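Side-chain contacts in acetyltransferase (Sinorhizobium meliloti, PDB 4JXR), which probably transfers the acetyl group of acetyl-CoA to an acceptor, as GNAT-superfamily enzymes of the phosphinothricin acetyltransferase type do: residues Tyr90-Pro93 against Glu94-Gly97; Ile20-Glu23 against Ser24-Gly28; Gly177-Pro180 against Asp181-Arg185; Gly110-Ala114 against Leu115-Gln119. One frame throughout, in Å; residues are numbered along the deposited sequence. Where two conformers were deposited one is given.

Contact 1 of 4, residues Tyr90-Pro93 against Glu94-Gly97; sequences YLSP and EARG
Glu-94 meets Ser-92 in a tight 3-10 turn at the end of strand 84-91, on the beta-alpha connection that in GNAT enzymes holds the acetyl-CoA-binding sequence R-x-x-G-x-G, starting here at Arg-96. In one of its two conformers, Glu-94 brings CG to 3.4 Å from Ser-92 OG, a hydroxyl already bonded to Ile-67 O of strand 66-74. Ala-95 closes the turn: its N donates to Ser-92 O over 2.9 Å, while its CB packs 4.2 Å from Leu-91 CB, both side chains also touching Ile-100 of the next helix. Arg-96 then adds a bond from its N to Pro-93 O at 3.2 Å, and a water donates to both Pro-93 O and Arg-96 O. With CG anti to the carbonyl carbon (chi1 -63°) and the chain extended to NE, the Arg-96 side chain runs back past Leu-91 and alongside Pro-93, whose CA stands 3.7 Å above the guanidinium plane, over its centre. Leu-91 O lies near that plane and is held by two donors, Arg-96 NH2 at 2.9 Å and Arg-96 NE at 3.1 Å; this fixes the guanidinium's rotation while NH2 also pairs with Glu-23. Gly-97, which like Leu-91 belongs to the acetyl-CoA site, has a positive phi of 78° and directs its N to OA1 of a citrate ion, probably from the crystallisation liquor.

Contact 2 of 4, residues Ile20-Glu23 against Ser24-Gly28; sequences IYRE and SVLNG
A chi1 of -169° in Tyr-21 lays its ring along the helix toward Val-25, whose CG2 is turned to that ring. CG2 therefore stands over one face, 3.7 Å from the ring centroid of Tyr-21 and displaced toward the rim, a CH-pi contact one helical turn apart. The phenol oxygen is engaged elsewhere, bonded to Thr-31 and Glu-33, while Tyr-90 meets the ring edge-to-face.

Glu-23 bends at chi2 (-74°), bringing its carboxylate to Asn-27; the two side chains cross at about a right angle. Asn-27 ND2 donates to Glu-23 OE2 over 3.0 Å; the oxygen lies in the amide plane, yet the donor approaches from above the carboxylate plane. With OE1 paired to Arg-96, both carboxylate oxygens are engaged. Beside this pair, in the conformer given for Arg-22, Leu-26 CD1 packs 3.8 Å from Arg-22 CG.

Backbone bonds repeat the same spacing, among them Val-25 N to Tyr-21 O at 2.8 Å, and the last, Gly-28 N to Ser-24 O, comes where helical geometry stops. Such i to i+4 side-chain pairs are characteristic of an alpha-helix, here the last turns of helix 14-27, the first helix of the GNAT fold.

Contact 3 of 4, residues Gly177-Pro180 against Asp181-Arg185; sequences GVYP and DTLYR
The ring of Tyr-179 and the isobutyl group of Leu-183 approach each other at a slant, with Leu-183 CG 3.8 Å from Tyr-179 CE1. Thr-182 instead meets the tyrosine side chain at roughly a right angle, its OG1 3.8 Å from Tyr-179 CD1. Pro-180 lies over one face of the same ring, CB 3.8 Å above the plane and displaced toward the rim, and it also packs against Leu-183 CD1. At the far end of the ring, Tyr-179 OH bonds to Asn-52 O.

This packing is wound round two overlapping turns in the C-terminal tail after strand 155-165, away from the acetyl-CoA site, where Pro-180 packs on Phe-83 and Phe-117. The peptide before Pro-180 is cis, and Asp-181 N donates to Val-178 O at 2.9 Å, a geometry fitting a type VIa turn; a type I turn follows from Pro-180 to Leu-183, closed by Leu-183 N to Pro-180 O at 3.0 Å.

Asp-181 ties the turns to what flanks them. Its chi1 of -171° swings the carboxylate back toward Gly-177, whose N donates to OD2 over 2.8 Å in an almost straight bond (175°) on the anti side. OD1 forms salt bridges with Arg-82 and Arg-185. The curled Arg-185 side chain returns to the turn so that NH1 reaches Asp-181 O at 2.9 Å, near the guanidinium plane, while NH2 pairs with Glu-34 of the second subunit.

Contact 4 of 4, residues Gly110-Ala114 against Leu115-Gln119; sequences GRCTA and LGFRQ
The Phe-117 ring turns its edge to the last turn of helix 100-115: Cys-112 O lies near the ring plane, 3.6 Å from Phe-117 CD2. The same ring carbon meets Cys-112 CB at 3.8 Å. Cys-112 SG is 5.0 Å from the Phe-117 ring centroid on a line 51° off the normal, an oblique sulfur-aromatic contact. A chi1 of -59° turns Phe-117 CG away from its own carbonyl carbon and lays the ring back beside the cysteine.

The chain turns back in a Schellman motif. Gly-116 is the first residue to leave helical geometry, with a phi of 108°. Two bonds define the motif: Phe-117 N to Cys-112 O (6→1) at 3.1 Å, nearly along the C=O axis, and Gly-116 N to Thr-113 O (5→2) at 3.2 Å. In addition Gly-116 N donates to Cys-112 O, so that one carbonyl takes two N-H groups. A water donates to Thr-113 O and Phe-117 O, 2.8 Å from the former, and so bridges the last helical turn to the loop that leaves it. Just before Gly-116, Leu-115 CG lies 3.3 Å from Arg-111 O.

Helix 100-115 thus ends in a turn into strand 119-125, completing a beta-alpha-beta unit with strand 84-91, which pairs parallel to it. Cys-112 and Phe-117 both pack on Val-85 of that first strand; Phe-117 also touches Pro-180, and Arg-111 is anchored by Glu-107 and Asp-8.

Along the chain the order is contact 2, contact 1, contact 4, contact 3. Contacts 1 and 2 adjoin, with centres about 11 Å apart, and a salt bridge joins the acetyl-CoA loop to helix 14-27. On the opposite side of the chain's centre, contacts 3 and 4 also touch, their centres about 13 Å apart, with Pro-180 CB 3.4 Å from Phe-117 CE1; the C-terminal tail thereby packs on the end of helix 100-115. That helix spans the two groups, since contact 1 precedes its start and contact 4 forms its end, about 25 Å away centre to centre. Contacts 1 and 2 thus lie by the acetyl-CoA site, whereas contact 4 and contact 3, which reaches the second subunit, lie at the other end of the fold.

Contact 1 of 4, residues Tyr90-Pro93 against Glu94-Gly97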
loop_
_atom_site.group_PDB
_atom_site.type_symbol
_atom_site.label_atom_id
_atom_site.label_comp_id
_atom_site.label_asym_id
_atom_site.label_seq_id
_atom_site.Cartn_x
_atom_site.Cartn_y
_atom_site.Cartn_z
ATOM N N TYR A 90 -12.020 -2.844 13.594
ATOM C CA TYR A 90 -13.392 -2.368 13.350
ATOM C C TYR A 90 -14.257 -2.692 14.542
ATOM O O TYR A 90 -14.428 -3.834 14.909
ATOM C CB TYR A 90 -13.974 -2.987 12.085
ATOM C CG TYR A 90 -13.223 -2.528 10.855
ATOM C CD1 TYR A 90 -13.570 -1.366 10.229
ATOM C CD2 TYR A 90 -12.182 -3.256 10.322
ATOM C CE1 TYR A 90 -12.852 -0.897 9.147
ATOM C CE2 TYR A 90 -11.447 -2.769 9.228
ATOM C CZ TYR A 90 -11.792 -1.579 8.689
ATOM O OH TYR A 90 -11.077 -1.105 7.604
ATOM N N LEU A 91 -14.834 -1.659 15.140
ATOM C CA LEU A 91 -15.753 -1.780 16.260
ATOM C C LEU A 91 -17.148 -1.411 15.833
ATOM O O LEU A 91 -17.346 -0.386 15.190
ATOM C CB LEU A 91 -15.346 -0.788 17.344
ATOM C CG LEU A 91 -14.007 -1.014 17.963
ATOM C CD1 LEU A 91 -13.684 0.059 18.987
ATOM C CD2 LEU A 91 -13.891 -2.379 18.576
ATOM N N SER A 92 -18.128 -2.179 16.247
ATOM C CA SER A 92 -19.527 -1.769 16.123
ATOM C C SER A 92 -19.732 -0.520 16.966
ATOM O O SER A 92 -19.027 -0.274 17.961
ATOM C CB SER A 92 -20.441 -2.862 16.584
ATOM O OG SER A 92 -20.340 -3.112 17.930
ATOM N N PRO A 93 -20.746 0.300 16.611
ATOM C CA PRO A 93 -20.981 1.520 17.392
ATOM C C PRO A 93 -21.097 1.251 18.879
ATOM O O PRO A 93 -20.545 2.039 19.675
ATOM C CB PRO A 93 -22.275 2.044 16.799
ATOM C CG PRO A 93 -22.147 1.663 15.342
ATOM C CD PRO A 93 -21.581 0.267 15.399
ATOM N N GLU A 94 -21.740 0.153 19.265
ATOM C CA GLU A 94 -21.986 -0.136 20.670
ATOM C C GLU A 94 -20.745 -0.558 21.429
ATOM O O GLU A 94 -20.750 -0.532 22.667
ATOM C CB GLU A 94 -23.048 -1.236 20.813
ATOM C CG GLU A 94 -22.542 -2.624 20.413
ATOM C CD GLU A 94 -23.268 -3.768 21.106
ATOM O OE1 GLU A 94 -24.209 -4.329 20.499
ATOM O OE2 GLU A 94 -22.882 -4.112 22.247
ATOM N N ALA A 95 -19.687 -0.908 20.685
ATOM C CA ALA A 95 -18.433 -1.330 21.277
ATOM C C ALA A 95 -17.471 -0.171 21.509
ATOM O O ALA A 95 -16.375 -0.405 21.983
ATOM C CB ALA A 95 -17.736 -2.363 20.388
ATOM N N ARG A 96 -17.803 1.040 21.069
ATOM C CA ARG A 96 -16.871 2.161 21.150
ATOM C C ARG A 96 -16.899 2.755 22.549
ATOM O O ARG A 96 -17.939 2.708 23.236
ATOM C CB ARG A 96 -17.192 3.155 20.047
ATOM C CG ARG A 96 -17.008 2.584 18.640
ATOM C CD ARG A 96 -17.459 3.414 17.451
ATOM N NE ARG A 96 -17.598 2.550 16.241
ATOM C CZ ARG A 96 -18.303 2.863 15.151
ATOM N NH1 ARG A 96 -18.926 4.039 15.066
ATOM N NH2 ARG A 96 -18.415 2.044 14.147
ATOM N N GLY A 97 -15.786 3.316 22.995
ATOM C CA GLY A 97 -15.737 3.979 24.305
ATOM C C GLY A 97 -15.636 3.094 25.524
ATOM O O GLY A 97 -15.991 3.481 26.644
HETATM O O HOH W 1 -20.667 2.731 22.429
#

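Contact 2 of 4, residues Ile20-Glu23 against Ser24-Gly28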
loop_
_atom_site.group_PDB
_atom_site.type_symbol
_atom_site.label_atom_id
_atom_site.label_comp_id
_atom_site.label_asym_id
_atom_site.label_seq_id
_atom_site.Cartn_x
_atom_site.Cartn_y
_atom_site.Cartn_z
ATOM N N ILE A 20 -20.504 -5.629 10.778
ATOM C CA ILE A 20 -19.684 -4.591 11.357
ATOM C C ILE A 20 -18.974 -3.825 10.263
ATOM O O ILE A 20 -18.947 -2.592 10.247
ATOM C CB ILE A 20 -18.712 -5.147 12.403
ATOM C CG1 ILE A 20 -19.474 -5.675 13.606
ATOM C CG2 ILE A 20 -17.696 -4.132 12.835
ATOM C CD1 ILE A 20 -18.666 -6.577 14.514
ATOM N N TYR A 21 -18.346 -4.556 9.353
ATOM C CA TYR A 21 -17.626 -3.902 8.277
ATOM C C TYR A 21 -18.586 -3.118 7.374
ATOM O O TYR A 21 -18.258 -2.017 6.947
ATOM C CB TYR A 21 -16.818 -4.915 7.464
ATOM C CG TYR A 21 -15.849 -4.268 6.490
ATOM C CD1 TYR A 21 -14.835 -3.433 6.940
ATOM C CD2 TYR A 21 -15.951 -4.488 5.128
ATOM C CE1 TYR A 21 -13.959 -2.833 6.055
ATOM C CE2 TYR A 21 -15.074 -3.896 4.235
ATOM C CZ TYR A 21 -14.076 -3.069 4.709
ATOM O OH TYR A 21 -13.192 -2.469 3.845
ATOM N N ARG A 22 -19.759 -3.683 7.084
ATOM C CA ARG A 22 -20.735 -2.970 6.265
ATOM C C ARG A 22 -21.040 -1.570 6.848
ATOM O O ARG A 22 -21.082 -0.569 6.117
ATOM C CB ARG A 22 -22.020 -3.791 6.167
ATOM C CG ARG A 22 -23.172 -3.069 5.469
ATOM C CD ARG A 22 -24.425 -3.954 5.314
ATOM N NE ARG A 22 -25.385 -3.314 4.398
ATOM C CZ ARG A 22 -25.440 -3.526 3.088
ATOM N NH1 ARG A 22 -24.643 -4.421 2.499
ATOM N NH2 ARG A 22 -26.317 -2.848 2.373
ATOM N N GLU A 23 -21.263 -1.514 8.161
ATOM C CA GLU A 23 -21.615 -0.252 8.803
ATOM C C GLU A 23 -20.444 0.709 8.610
ATOM O O GLU A 23 -20.642 1.930 8.389
ATOM C CB GLU A 23 -21.955 -0.494 10.270
ATOM C CG GLU A 23 -22.508 0.715 11.013
ATOM C CD GLU A 23 -21.523 1.812 11.379
ATOM O OE1 GLU A 23 -20.287 1.595 11.656
ATOM O OE2 GLU A 23 -22.084 2.950 11.523
ATOM N N SER A 24 -19.208 0.225 8.761
ATOM C CA SER A 24 -18.026 1.074 8.571
ATOM C C SER A 24 -17.905 1.552 7.135
ATOM O O SER A 24 -17.601 2.738 6.871
ATOM C CB SER A 24 -16.772 0.305 8.964
ATOM O OG SER A 24 -15.592 1.112 8.872
ATOM N N VAL A 25 -18.148 0.667 6.184
ATOM C CA VAL A 25 -18.070 1.047 4.790
ATOM C C VAL A 25 -19.072 2.160 4.484
ATOM O O VAL A 25 -18.746 3.121 3.797
ATOM C CB VAL A 25 -18.307 -0.169 3.864
ATOM C CG1 VAL A 25 -18.543 0.270 2.422
ATOM C CG2 VAL A 25 -17.126 -1.130 3.941
ATOM N N LEU A 26 -20.302 2.015 4.980
ATOM C CA LEU A 26 -21.358 2.966 4.672
ATOM C C LEU A 26 -21.256 4.245 5.434
ATOM O O LEU A 26 -21.623 5.303 4.842
ATOM C CB LEU A 26 -22.708 2.337 4.937
ATOM C CG LEU A 26 -23.058 1.156 4.055
ATOM C CD1 LEU A 26 -24.346 0.460 4.511
ATOM C CD2 LEU A 26 -23.149 1.548 2.593
ATOM N N ASN A 27 -20.839 4.249 6.688
ATOM C CA ASN A 27 -20.934 5.421 7.519
ATOM C C ASN A 27 -19.621 6.054 7.912
ATOM O O ASN A 27 -19.630 7.177 8.399
ATOM C CB ASN A 27 -21.741 5.064 8.746
ATOM C CG ASN A 27 -23.203 4.679 8.385
ATOM O OD1 ASN A 27 -23.798 5.171 7.387
ATOM N ND2 ASN A 27 -23.787 3.839 9.206
ATOM N N GLY A 28 -18.493 5.412 7.658
ATOM C CA GLY A 28 -17.202 5.903 8.172
ATOM C C GLY A 28 -16.183 6.173 7.101
ATOM O O GLY A 28 -16.466 5.988 5.909
#

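Contact 3 of 4, residues Gly177-Pro180 against Asp181-Arg185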
loop_
_atom_site.group_PDB
_atom_site.type_symbol
_atom_site.label_atom_id
_atom_site.label_comp_id
_atom_site.label_asym_id
_atom_site.label_seq_id
_atom_site.Cartn_x
_atom_site.Cartn_y
_atom_site.Cartn_z
ATOM N N GLY A 177 14.556 -18.946 7.829
ATOM C CA GLY A 177 13.833 -20.184 7.689
ATOM C C GLY A 177 12.772 -20.476 8.711
ATOM O O GLY A 177 12.229 -21.562 8.719
ATOM N N VAL A 178 12.456 -19.502 9.551
ATOM C CA VAL A 178 11.351 -19.667 10.476
ATOM C C VAL A 178 10.400 -18.503 10.254
ATOM O O VAL A 178 10.814 -17.365 9.924
ATOM C CB VAL A 178 11.711 -19.714 11.970
ATOM C CG1 VAL A 178 12.809 -20.735 12.272
ATOM C CG2 VAL A 178 12.215 -18.429 12.490
ATOM N N TYR A 179 9.113 -18.812 10.371
ATOM C CA TYR A 179 8.069 -17.814 10.163
ATOM C C TYR A 179 8.408 -16.574 10.971
ATOM O O TYR A 179 8.775 -16.707 12.106
ATOM C CB TYR A 179 6.724 -18.413 10.619
ATOM C CG TYR A 179 5.504 -17.531 10.317
ATOM C CD1 TYR A 179 4.848 -17.663 9.129
ATOM C CD2 TYR A 179 5.036 -16.598 11.221
ATOM C CE1 TYR A 179 3.723 -16.891 8.818
ATOM C CE2 TYR A 179 3.950 -15.798 10.917
ATOM C CZ TYR A 179 3.268 -15.957 9.730
ATOM O OH TYR A 179 2.182 -15.160 9.481
ATOM N N PRO A 180 8.224 -15.352 10.398
ATOM C CA PRO A 180 7.605 -15.043 9.085
ATOM C C PRO A 180 8.609 -14.920 7.948
ATOM O O PRO A 180 8.248 -14.457 6.861
ATOM C CB PRO A 180 6.885 -13.716 9.376
ATOM C CG PRO A 180 7.838 -13.047 10.334
ATOM C CD PRO A 180 8.349 -14.157 11.221
ATOM N N ASP A 181 9.863 -15.353 8.139
ATOM C CA ASP A 181 10.830 -15.339 7.040
ATOM C C ASP A 181 10.365 -16.179 5.879
ATOM O O ASP A 181 10.814 -15.960 4.744
ATOM C CB ASP A 181 12.182 -15.884 7.532
ATOM C CG ASP A 181 13.260 -15.701 6.530
ATOM O OD1 ASP A 181 13.479 -14.579 6.054
ATOM O OD2 ASP A 181 13.957 -16.706 6.202
ATOM N N THR A 182 9.521 -17.152 6.149
ATOM C CA THR A 182 9.001 -18.066 5.158
ATOM C C THR A 182 7.859 -17.514 4.294
ATOM O O THR A 182 7.417 -18.177 3.368
ATOM C CB THR A 182 8.521 -19.334 5.850
ATOM O OG1 THR A 182 7.640 -18.935 6.898
ATOM C CG2 THR A 182 9.680 -20.079 6.466
ATOM N N LEU A 183 7.349 -16.304 4.616
ATOM C CA LEU A 183 6.280 -15.700 3.820
ATOM C C LEU A 183 6.828 -15.102 2.550
ATOM O O LEU A 183 7.883 -14.480 2.504
ATOM C CB LEU A 183 5.587 -14.581 4.590
ATOM C CG LEU A 183 4.586 -14.989 5.638
ATOM C CD1 LEU A 183 4.178 -13.773 6.427
ATOM C CD2 LEU A 183 3.377 -15.595 4.999
ATOM N N TYR A 184 6.023 -15.226 1.504
ATOM C CA TYR A 184 6.258 -14.523 0.254
ATOM C C TYR A 184 7.561 -14.887 -0.416
ATOM O O TYR A 184 8.228 -14.047 -0.989
ATOM C CB TYR A 184 6.109 -12.988 0.405
ATOM C CG TYR A 184 4.835 -12.622 1.171
ATOM C CD1 TYR A 184 3.603 -13.198 0.883
ATOM C CD2 TYR A 184 4.864 -11.696 2.167
ATOM C CE1 TYR A 184 2.475 -12.912 1.630
ATOM C CE2 TYR A 184 3.754 -11.385 2.934
ATOM C CZ TYR A 184 2.573 -12.024 2.671
ATOM O OH TYR A 184 1.411 -11.794 3.403
ATOM N N ARG A 185 7.949 -16.161 -0.347
ATOM C CA ARG A 185 9.194 -16.662 -0.917
ATOM C C ARG A 185 8.832 -17.543 -2.109
ATOM O O ARG A 185 7.755 -18.119 -2.155
ATOM C CB ARG A 185 10.009 -17.455 0.098
ATOM C CG ARG A 185 10.146 -16.778 1.423
ATOM C CD ARG A 185 10.755 -15.380 1.418
ATOM N NE ARG A 185 12.105 -15.295 0.889
ATOM C CZ ARG A 185 13.169 -15.500 1.634
ATOM N NH1 ARG A 185 13.100 -15.830 2.917
ATOM N NH2 ARG A 185 14.360 -15.340 1.079
#

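Contact 4 of 4, residues Gly110-Ala114 against Leu115-Gln119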
loop_
_atom_site.group_PDB
_atom_site.type_symbol
_atom_site.label_atom_id
_atom_site.label_comp_id
_atom_site.label_asym_id
_atom_site.label_seq_id
_atom_site.Cartn_x
_atom_site.Cartn_y
_atom_site.Cartn_z
ATOM N N GLY A 110 0.801 -7.876 20.507
ATOM C CA GLY A 110 1.375 -9.004 21.205
ATOM C C GLY A 110 1.545 -10.222 20.331
ATOM O O GLY A 110 2.592 -10.879 20.313
ATOM N N ARG A 111 0.488 -10.560 19.593
ATOM C CA ARG A 111 0.514 -11.724 18.706
ATOM C C ARG A 111 1.627 -11.580 17.692
ATOM O O ARG A 111 2.379 -12.525 17.434
ATOM C CB ARG A 111 -0.816 -11.910 18.017
ATOM C CG ARG A 111 -1.919 -12.411 18.951
ATOM C CD ARG A 111 -1.793 -13.906 19.205
ATOM N NE ARG A 111 -2.180 -14.738 18.069
ATOM C CZ ARG A 111 -3.434 -15.066 17.785
ATOM N NH1 ARG A 111 -4.448 -14.515 18.424
ATOM N NH2 ARG A 111 -3.702 -15.954 16.850
ATOM N N CYS A 112 1.714 -10.411 17.030
ATOM C CA CYS A 112 2.695 -10.249 15.970
ATOM C C CYS A 112 4.098 -10.193 16.560
ATOM O O CYS A 112 5.025 -10.625 15.874
ATOM C CB CYS A 112 2.322 -9.050 15.118
ATOM S SG CYS A 112 0.839 -9.312 14.116
ATOM N N THR A 113 4.261 -9.715 17.767
ATOM C CA THR A 113 5.549 -9.799 18.452
ATOM C C THR A 113 5.940 -11.268 18.656
ATOM O O THR A 113 7.044 -11.686 18.295
ATOM C CB THR A 113 5.496 -9.064 19.798
ATOM O OG1 THR A 113 5.215 -7.689 19.578
ATOM C CG2 THR A 113 6.798 -9.163 20.551
ATOM N N ALA A 114 5.027 -12.060 19.196
ATOM C CA ALA A 114 5.275 -13.475 19.415
ATOM C C ALA A 114 5.578 -14.214 18.129
ATOM O O ALA A 114 6.416 -15.137 18.118
ATOM C CB ALA A 114 4.093 -14.119 20.129
ATOM N N LEU A 115 4.880 -13.880 17.052
ATOM C CA LEU A 115 5.045 -14.558 15.780
ATOM C C LEU A 115 6.349 -14.229 15.090
ATOM O O LEU A 115 6.750 -15.015 14.225
ATOM C CB LEU A 115 3.858 -14.254 14.872
ATOM C CG LEU A 115 2.559 -14.952 15.231
ATOM C CD1 LEU A 115 1.381 -14.320 14.465
ATOM C CD2 LEU A 115 2.625 -16.418 15.002
ATOM N N GLY A 116 6.988 -13.116 15.407
ATOM C CA GLY A 116 8.276 -12.767 14.869
ATOM C C GLY A 116 8.297 -11.643 13.864
ATOM O O GLY A 116 9.319 -11.401 13.238
ATOM N N PHE A 117 7.190 -10.921 13.675
ATOM C CA PHE A 117 7.221 -9.694 12.899
ATOM C C PHE A 117 8.035 -8.629 13.625
ATOM O O PHE A 117 8.215 -8.703 14.840
ATOM C CB PHE A 117 5.798 -9.226 12.586
ATOM C CG PHE A 117 4.991 -10.249 11.808
ATOM C CD1 PHE A 117 5.214 -10.403 10.452
ATOM C CD2 PHE A 117 4.088 -11.069 12.404
ATOM C CE1 PHE A 117 4.537 -11.352 9.736
ATOM C CE2 PHE A 117 3.394 -11.990 11.705
ATOM C CZ PHE A 117 3.617 -12.164 10.355
ATOM N N ARG A 118 8.497 -7.644 12.871
ATOM C CA ARG A 118 9.438 -6.639 13.408
ATOM C C ARG A 118 8.933 -5.189 13.350
ATOM O O ARG A 118 9.487 -4.370 14.021
ATOM C CB ARG A 118 10.794 -6.745 12.707
ATOM C CG ARG A 118 11.502 -8.088 12.943
ATOM C CD ARG A 118 11.800 -8.343 14.423
ATOM N NE ARG A 118 12.737 -9.477 14.570
ATOM C CZ ARG A 118 14.050 -9.347 14.420
ATOM N NH1 ARG A 118 14.622 -8.197 14.174
ATOM N NH2 ARG A 118 14.796 -10.436 14.519
ATOM N N GLN A 119 7.887 -4.902 12.535
ATOM C CA GLN A 119 7.334 -3.558 12.465
ATOM C C GLN A 119 5.848 -3.694 12.206
ATOM O O GLN A 119 5.428 -4.608 11.498
ATOM C CB GLN A 119 7.951 -2.735 11.333
ATOM C CG GLN A 119 9.476 -2.570 11.406
ATOM C CD GLN A 119 9.952 -1.669 12.511
ATOM O OE1 GLN A 119 9.270 -0.765 12.984
ATOM N NE2 GLN A 119 11.236 -1.890 12.932
HETATM O O HOH W 2 8.976 -10.044 17.101
#